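Local coordinates for ApeI dehydratase-like domain-containing protein (Pectobacterium atrosepticum, PDB 3ESI) that is of unknown function but belongs to the ApeI-like family of hotdog-fold proteins, and is probably related to acyl dehydratases, at residues F66-N71 / K116-P121; L97-S102 / T111-K116. All blocks are in the same frame, centred on the assembly; numbering follows the deposited sequence.

Interaction 1: F66-N71 / K116-P121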
ATOM      1  N   PHE A  66      13.208  11.856  16.726  1.00 45.78           N
ATOM      2  CA  PHE A  66      13.494  10.595  16.065  1.00 44.40           C
ATOM      3  C   PHE A  66      14.897  10.530  15.446  1.00 44.79           C
ATOM      4  O   PHE A  66      15.392  11.517  14.891  1.00 44.14           O
ATOM      5  CB  PHE A  66      12.444  10.375  14.972  1.00 40.43           C
ATOM      6  CG  PHE A  66      12.640   9.120  14.156  1.00 38.24           C
ATOM      7  CD1 PHE A  66      11.998   7.931  14.515  1.00 36.15           C
ATOM      8  CD2 PHE A  66      13.419   9.140  12.994  1.00 35.39           C
ATOM      9  CE1 PHE A  66      12.122   6.783  13.727  1.00 35.44           C
ATOM     10  CE2 PHE A  66      13.550   7.998  12.203  1.00 33.52           C
ATOM     11  CZ  PHE A  66      12.899   6.815  12.568  1.00 34.68           C
ATOM     12  N   LEU A  67      15.535   9.366  15.567  1.00 44.03           N
ATOM     13  CA  LEU A  67      16.839   9.138  14.948  1.00 43.62           C
ATOM     14  C   LEU A  67      16.642   7.915  14.063  1.00 42.83           C
ATOM     15  O   LEU A  67      16.851   7.980  12.858  1.00 42.98           O
ATOM     16  CB  LEU A  67      17.949   8.861  15.973  1.00 40.89           C
ATOM     17  CG  LEU A  67      19.299   8.515  15.307  1.00 41.11           C
ATOM     18  CD1 LEU A  67      19.813   9.689  14.490  1.00 36.85           C
ATOM     19  CD2 LEU A  67      20.319   8.120  16.367  1.00 39.13           C
ATOM     20  N   SER A  68      16.202   6.811  14.661  1.00 43.34           N
ATOM     21  CA  SER A  68      15.977   5.588  13.898  1.00 43.32           C
ATOM     22  C   SER A  68      15.100   4.562  14.596  1.00 44.26           C
ATOM     23  O   SER A  68      14.895   4.604  15.810  1.00 43.55           O
ATOM     24  CB  SER A  68      17.312   4.923  13.549  1.00 42.73           C
ATOM     25  OG  SER A  68      17.909   4.363  14.704  1.00 43.83           O
ATOM     26  N   ILE A  69      14.611   3.622  13.797  1.00 45.70           N
ATOM     27  CA  ILE A  69      13.760   2.531  14.255  1.00 48.25           C
ATOM     28  C   ILE A  69      14.647   1.317  14.506  1.00 49.24           C
ATOM     29  O   ILE A  69      15.121   0.694  13.563  1.00 48.81           O
ATOM     30  CB  ILE A  69      12.703   2.154  13.172  1.00 49.32           C
ATOM     31  CG1 ILE A  69      13.362   2.119  11.774  1.00 53.09           C
ATOM     32  CG2 ILE A  69      11.532   3.128  13.194  1.00 49.21           C
ATOM     33  CD1 ILE A  69      13.914   3.480  11.197  1.00 54.36           C
ATOM     34  N   GLU A  70      14.894   0.981  15.767  1.00 50.16           N
ATOM     35  CA  GLU A  70      15.733  -0.173  16.042  1.00 52.38           C
ATOM     36  C   GLU A  70      14.996  -1.437  15.628  1.00 52.94           C
ATOM     37  O   GLU A  70      15.596  -2.358  15.089  1.00 54.03           O
ATOM     38  CB  GLU A  70      16.133  -0.230  17.523  1.00 54.30           C
ATOM     39  CG  GLU A  70      17.012  -1.436  17.878  1.00 58.06           C
ATOM     40  CD  GLU A  70      17.862  -1.230  19.135  1.00 60.58           C
ATOM     41  OE1 GLU A  70      18.352  -2.239  19.695  1.00 59.83           O
ATOM     42  OE2 GLU A  70      18.050  -0.063  19.551  1.00 61.90           O
ATOM     43  N   ASN A  71      13.691  -1.478  15.869  1.00 53.56           N
ATOM     44  CA  ASN A  71      12.883  -2.632  15.480  1.00 53.90           C
ATOM     45  C   ASN A  71      11.395  -2.390  15.701  1.00 53.09           C
ATOM     46  O   ASN A  71      10.992  -1.828  16.714  1.00 52.76           O
ATOM     47  CB  ASN A  71      13.328  -3.894  16.236  1.00 56.23           C
ATOM     48  CG  ASN A  71      13.395  -3.690  17.738  1.00 58.93           C
ATOM     49  OD1 ASN A  71      12.389  -3.390  18.385  1.00 60.55           O
ATOM     50  ND2 ASN A  71      14.589  -3.855  18.306  1.00 60.30           N
ATOM     51  N   LYS A 116      11.084  -0.704  19.253  1.00 43.45           N
ATOM     52  CA  LYS A 116      12.056   0.128  19.946  1.00 44.45           C
ATOM     53  C   LYS A 116      12.571   1.172  18.971  1.00 44.10           C
ATOM     54  O   LYS A 116      12.926   0.863  17.841  1.00 44.30           O
ATOM     55  CB  LYS A 116      13.218  -0.712  20.485  1.00 44.74           C
ATOM     56  CG  LYS A 116      14.354   0.131  21.066  1.00 47.80           C
ATOM     57  CD  LYS A 116      15.181  -0.628  22.108  1.00 49.59           C
ATOM     58  CE  LYS A 116      15.698  -1.955  21.572  1.00 51.71           C
ATOM     59  NZ  LYS A 116      16.531  -2.661  22.588  1.00 55.42           N
ATOM     60  N   ILE A 117      12.607   2.413  19.424  1.00 43.72           N
ATOM     61  CA  ILE A 117      13.056   3.515  18.601  1.00 43.38           C
ATOM     62  C   ILE A 117      14.200   4.238  19.305  1.00 45.86           C
ATOM     63  O   ILE A 117      14.207   4.355  20.536  1.00 46.34           O
ATOM     64  CB  ILE A 117      11.888   4.487  18.370  1.00 42.62           C
ATOM     65  CG1 ILE A 117      10.770   3.755  17.627  1.00 41.96           C
ATOM     66  CG2 ILE A 117      12.350   5.714  17.610  1.00 41.01           C
ATOM     67  CD1 ILE A 117       9.508   4.557  17.508  1.00 45.02           C
ATOM     68  N   LYS A 118      15.179   4.701  18.532  1.00 46.77           N
ATOM     69  CA  LYS A 118      16.300   5.429  19.102  1.00 46.98           C
ATOM     70  C   LYS A 118      15.990   6.897  18.872  1.00 46.23           C
ATOM     71  O   LYS A 118      15.524   7.258  17.794  1.00 45.48           O
ATOM     72  CB  LYS A 118      17.610   5.063  18.387  1.00 50.38           C
ATOM     73  CG  LYS A 118      17.980   3.574  18.409  1.00 54.15           C
ATOM     74  CD  LYS A 118      18.379   3.081  19.802  1.00 57.45           C
ATOM     75  CE  LYS A 118      19.641   3.772  20.313  1.00 58.73           C
ATOM     76  NZ  LYS A 118      20.012   3.286  21.670  1.00 58.68           N
ATOM     77  N   LEU A 119      16.222   7.732  19.883  1.00 46.48           N
ATOM     78  CA  LEU A 119      15.986   9.173  19.762  1.00 48.23           C
ATOM     79  C   LEU A 119      17.305   9.918  19.991  1.00 50.23           C
ATOM     80  O   LEU A 119      18.261   9.342  20.512  1.00 50.91           O
ATOM     81  CB  LEU A 119      14.947   9.645  20.789  1.00 47.68           C
ATOM     82  CG  LEU A 119      13.566   8.969  20.851  1.00 46.57           C
ATOM     83  CD1 LEU A 119      12.692   9.736  21.850  1.00 42.92           C
ATOM     84  CD2 LEU A 119      12.911   8.934  19.472  1.00 45.49           C
ATOM     85  N   THR A 120      17.367  11.187  19.599  1.00 52.49           N
ATOM     86  CA  THR A 120      18.584  11.973  19.781  1.00 55.27           C
ATOM     87  C   THR A 120      18.255  13.381  20.265  1.00 57.25           C
ATOM     88  O   THR A 120      17.191  13.924  19.958  1.00 56.42           O
ATOM     89  CB  THR A 120      19.384  12.129  18.452  1.00 56.05           C
ATOM     90  OG1 THR A 120      19.536  10.856  17.827  1.00 59.11           O
ATOM     91  CG2 THR A 120      20.776  12.692  18.719  1.00 56.09           C
ATOM     92  N   PRO A 121      19.170  13.994  21.033  1.00 59.20           N
ATOM     93  CA  PRO A 121      18.921  15.351  21.519  1.00 61.29           C
ATOM     94  C   PRO A 121      18.633  16.271  20.331  1.00 64.09           C
ATOM     95  O   PRO A 121      19.185  16.078  19.246  1.00 64.06           O
ATOM     96  CB  PRO A 121      20.226  15.696  22.216  1.00 60.26           C
ATOM     97  CG  PRO A 121      20.635  14.381  22.788  1.00 58.77           C
ATOM     98  CD  PRO A 121      20.383  13.430  21.656  1.00 57.81           C
TER
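Leu-67 N and Ser-68 N both bond to Lys-118 O, from the same face of its carbonyl plane, at the first of two classic beta bulges in the antiparallel pairing of 66-71 with 116-121. The Ser-68 bond is the straighter at 169°; Lys-118 N returns a bond to Ser-68 O (2.7 Å). At the second bulge Asn-71 N bonds to Lys-116 O at 3.2 Å, and the bond from Glu-70 N to the same oxygen is weak and bent. Lys-116 N binds Asn-71 O at 2.8 Å and, weakly, Asn-71 OD1; chi1 of 52° sets CG between the backbone N and carbonyl carbon of Asn-71, bringing OD1 toward the facing strand.

Lys-116 and Lys-118 share the face of Ser-68 and Asn-71, and Glu-70 reaches them from the bulge. Extended, it runs alongside Lys-116 in the same direction, and OE1 meets Lys-116 NZ in a long salt bridge of 3.4 Å. OE2 lies against CD of Lys-118; the chain of this lysine, bent at chi2 and chi3, takes NZ to Lys-94 O.

Apolar contacts lie on the helix side. Ile-117 CG2 approaches Phe-66 CD1 (3.8 Å), the side chains crossing at about a right angle, and Leu-119 CD2 rests on Phe-66 CA. Met-53 of helix 45-59 touches all three residues, and Phe-31 of the second subunit meets the Phe-66 ring edge-to-face.

The contact thus joins strand 64-74, outermost in the hotdog sheet within this chain, to strand 108-121. The main chain does most of the holding; the ion pair, at the surface, probably adds only modest strength.

Interaction 2: L97-S102 / T111-K116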
ATOM      1  N   LEU A  97      13.330   4.372  23.234  1.00 50.07           N
ATOM      2  CA  LEU A  97      11.918   4.551  23.485  1.00 47.28           C
ATOM      3  C   LEU A  97      11.242   3.267  23.069  1.00 46.46           C
ATOM      4  O   LEU A  97      11.348   2.840  21.920  1.00 46.22           O
ATOM      5  CB  LEU A  97      11.391   5.727  22.665  1.00 48.23           C
ATOM      6  CG  LEU A  97       9.917   6.134  22.753  1.00 48.71           C
ATOM      7  CD1 LEU A  97       9.053   5.074  22.108  1.00 49.49           C
ATOM      8  CD2 LEU A  97       9.519   6.343  24.203  1.00 48.68           C
ATOM      9  N   THR A  98      10.571   2.640  24.023  1.00 45.06           N
ATOM     10  CA  THR A  98       9.852   1.402  23.770  1.00 44.71           C
ATOM     11  C   THR A  98       8.350   1.691  23.755  1.00 43.67           C
ATOM     12  O   THR A  98       7.840   2.414  24.605  1.00 43.81           O
ATOM     13  CB  THR A  98      10.190   0.360  24.851  1.00 45.06           C
ATOM     14  OG1 THR A  98      11.441  -0.255  24.520  1.00 47.57           O
ATOM     15  CG2 THR A  98       9.117  -0.699  24.949  1.00 47.18           C
ATOM     16  N   PHE A  99       7.643   1.139  22.777  1.00 42.29           N
ATOM     17  CA  PHE A  99       6.214   1.368  22.683  1.00 40.07           C
ATOM     18  C   PHE A  99       5.463   0.071  22.478  1.00 39.94           C
ATOM     19  O   PHE A  99       6.028  -0.926  22.031  1.00 38.67           O
ATOM     20  CB  PHE A  99       5.900   2.323  21.530  1.00 39.32           C
ATOM     21  CG  PHE A  99       6.061   1.711  20.178  1.00 38.56           C
ATOM     22  CD1 PHE A  99       5.063   0.905  19.641  1.00 39.05           C
ATOM     23  CD2 PHE A  99       7.214   1.943  19.429  1.00 39.77           C
ATOM     24  CE1 PHE A  99       5.206   0.332  18.370  1.00 40.00           C
ATOM     25  CE2 PHE A  99       7.370   1.378  18.159  1.00 39.84           C
ATOM     26  CZ  PHE A  99       6.363   0.570  17.627  1.00 40.07           C
ATOM     27  N   SER A 100       4.175   0.098  22.806  1.00 39.56           N
ATOM     28  CA  SER A 100       3.331  -1.069  22.642  1.00 38.53           C
ATOM     29  C   SER A 100       1.860  -0.688  22.442  1.00 37.62           C
ATOM     30  O   SER A 100       1.291   0.066  23.224  1.00 36.81           O
ATOM     31  CB  SER A 100       3.481  -1.979  23.855  1.00 38.98           C
ATOM     32  OG  SER A 100       2.696  -3.141  23.695  1.00 41.53           O
ATOM     33  N   TYR A 101       1.262  -1.209  21.376  1.00 37.08           N
ATOM     34  CA  TYR A 101      -0.140  -0.949  21.056  1.00 37.46           C
ATOM     35  C   TYR A 101      -0.943  -2.214  21.281  1.00 37.76           C
ATOM     36  O   TYR A 101      -0.555  -3.285  20.819  1.00 38.14           O
ATOM     37  CB  TYR A 101      -0.317  -0.566  19.578  1.00 34.28           C
ATOM     38  CG  TYR A 101      -0.044   0.875  19.210  1.00 34.36           C
ATOM     39  CD1 TYR A 101      -0.998   1.871  19.426  1.00 32.49           C
ATOM     40  CD2 TYR A 101       1.154   1.236  18.589  1.00 36.01           C
ATOM     41  CE1 TYR A 101      -0.767   3.183  19.024  1.00 32.39           C
ATOM     42  CE2 TYR A 101       1.393   2.542  18.186  1.00 33.82           C
ATOM     43  CZ  TYR A 101       0.432   3.507  18.403  1.00 34.07           C
ATOM     44  OH  TYR A 101       0.676   4.791  17.981  1.00 34.87           O
ATOM     45  N   SER A 102      -2.068  -2.100  21.973  1.00 38.08           N
ATOM     46  CA  SER A 102      -2.918  -3.269  22.163  1.00 38.66           C
ATOM     47  C   SER A 102      -4.379  -2.889  21.914  1.00 37.97           C
ATOM     48  O   SER A 102      -4.815  -1.781  22.226  1.00 37.68           O
ATOM     49  CB  SER A 102      -2.712  -3.897  23.564  1.00 38.66           C
ATOM     50  OG  SER A 102      -3.230  -3.106  24.617  1.00 39.89           O
ATOM     51  N   THR A 111      -1.909  -7.710  21.492  1.00 49.52           N
ATOM     52  CA  THR A 111      -0.868  -6.758  21.113  1.00 46.78           C
ATOM     53  C   THR A 111      -1.021  -6.566  19.610  1.00 45.56           C
ATOM     54  O   THR A 111      -1.163  -7.541  18.874  1.00 47.35           O
ATOM     55  CB  THR A 111       0.544  -7.303  21.404  1.00 46.58           C
ATOM     56  OG1 THR A 111       0.652  -7.644  22.792  1.00 47.40           O
ATOM     57  CG2 THR A 111       1.592  -6.257  21.080  1.00 45.48           C
ATOM     58  N   ALA A 112      -1.011  -5.319  19.150  1.00 42.86           N
ATOM     59  CA  ALA A 112      -1.170  -5.056  17.725  1.00 40.89           C
ATOM     60  C   ALA A 112       0.182  -4.775  17.085  1.00 40.75           C
ATOM     61  O   ALA A 112       0.450  -5.181  15.947  1.00 39.09           O
ATOM     62  CB  ALA A 112      -2.114  -3.870  17.510  1.00 41.78           C
ATOM     63  N   SER A 113       1.029  -4.071  17.825  1.00 38.61           N
ATOM     64  CA  SER A 113       2.350  -3.743  17.338  1.00 38.34           C
ATOM     65  C   SER A 113       3.202  -3.269  18.502  1.00 38.46           C
ATOM     66  O   SER A 113       2.684  -2.831  19.522  1.00 40.99           O
ATOM     67  CB  SER A 113       2.261  -2.658  16.267  1.00 36.50           C
ATOM     68  OG  SER A 113       1.820  -1.434  16.823  1.00 37.75           O
ATOM     69  N   SER A 114       4.513  -3.376  18.359  1.00 37.35           N
ATOM     70  CA  SER A 114       5.428  -2.940  19.406  1.00 37.83           C
ATOM     71  C   SER A 114       6.763  -2.671  18.757  1.00 37.77           C
ATOM     72  O   SER A 114       6.982  -3.072  17.617  1.00 38.35           O
ATOM     73  CB  SER A 114       5.576  -4.028  20.466  1.00 37.36           C
ATOM     74  OG  SER A 114       5.878  -5.288  19.876  1.00 37.09           O
ATOM     75  N   GLY A 115       7.652  -1.983  19.459  1.00 37.94           N
ATOM     76  CA  GLY A 115       8.945  -1.725  18.869  1.00 39.55           C
ATOM     77  C   GLY A 115       9.837  -0.848  19.699  1.00 41.84           C
ATOM     78  O   GLY A 115       9.410  -0.323  20.728  1.00 42.93           O
ATOM     79  N   LYS A 116      11.084  -0.704  19.253  1.00 43.45           N
ATOM     80  CA  LYS A 116      12.056   0.128  19.946  1.00 44.45           C
ATOM     81  C   LYS A 116      12.571   1.172  18.971  1.00 44.10           C
ATOM     82  O   LYS A 116      12.926   0.863  17.841  1.00 44.30           O
ATOM     83  CB  LYS A 116      13.218  -0.712  20.485  1.00 44.74           C
ATOM     84  CG  LYS A 116      14.354   0.131  21.066  1.00 47.80           C
ATOM     85  CD  LYS A 116      15.181  -0.628  22.108  1.00 49.59           C
ATOM     86  CE  LYS A 116      15.698  -1.955  21.572  1.00 51.71           C
ATOM     87  NZ  LYS A 116      16.531  -2.661  22.588  1.00 55.42           N
TER
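Phe-99 lays its ring across the backbone of the neighbouring strand at Gly-115: Gly-115 N stands 3.4 Å above the ring plane, offset toward the rim, and Gly-115 CA makes a CH-pi contact 4.0 Å from the ring centroid. With chi1 at 73°, CG sits between the backbone N and carbonyl carbon of Phe-99, turning the ring over the facing strand. CE1 reaches Ser-114 CA, and Ser-113 OG lies at the ring edge near its plane. Gly-115 has no CB to stand in the way of this overlap.

Beneath the ring, Phe-99 and Gly-115 exchange two backbone hydrogen bonds, the one from Phe-99 N to Gly-115 O being the straighter at 167°. Farther along, Tyr-101 N binds Ser-113 O at 2.8 Å. Tyr-101 O takes a bond of the same kind from Ala-112 N (2.7 Å) and a weak one from Ser-113 N, so Ala-112 and Ser-113 form a classic beta bulge opposite Tyr-101.

Tyr-101 also meets Ser-113 through its side chain, CD2 lying 3.3 Å from OG in an oblique approach. Its ring leads away toward helix 45-59, where Gln-48 O receives a hydrogen bond from Tyr-101 OH and Gln-48 OE1 bonds with Ser-113 OG. Val-52 of that helix touches Leu-97, Phe-99 and Tyr-101.

This is the hairpin of strands 96-105 and 108-121, its aromatic face packed on the long helix of the hotdog fold and its other face lined with serines and threonines. Backbone hydrogen bonds mainly hold the contact, while the buried Tyr-101 and Ser-113 hydroxyls are both bonded to one helical glutamine.

From the N terminus the chain passes through helix 45-59 and reaches 66-71, whose pairing with 116-121 in interaction 1 closes the longer loop. Nested inside it, interaction 2 closes the short hairpin between 97-102 and 111-116. Both use strand 108-121 and share Lys-116, placing this strand between 96-105 on one side and 64-74, the outermost strand within the chain, on the other. The contacts meet directly: Ile-117 N is probably hydrogen-bonded to Leu-97 O (2.8 Å), and Ile-117 CD1 packs on Phe-99 CE2. Together they tie three neighbouring strands of the antiparallel sheet against helix 45-59, with interaction 1 also reaching the second subunit.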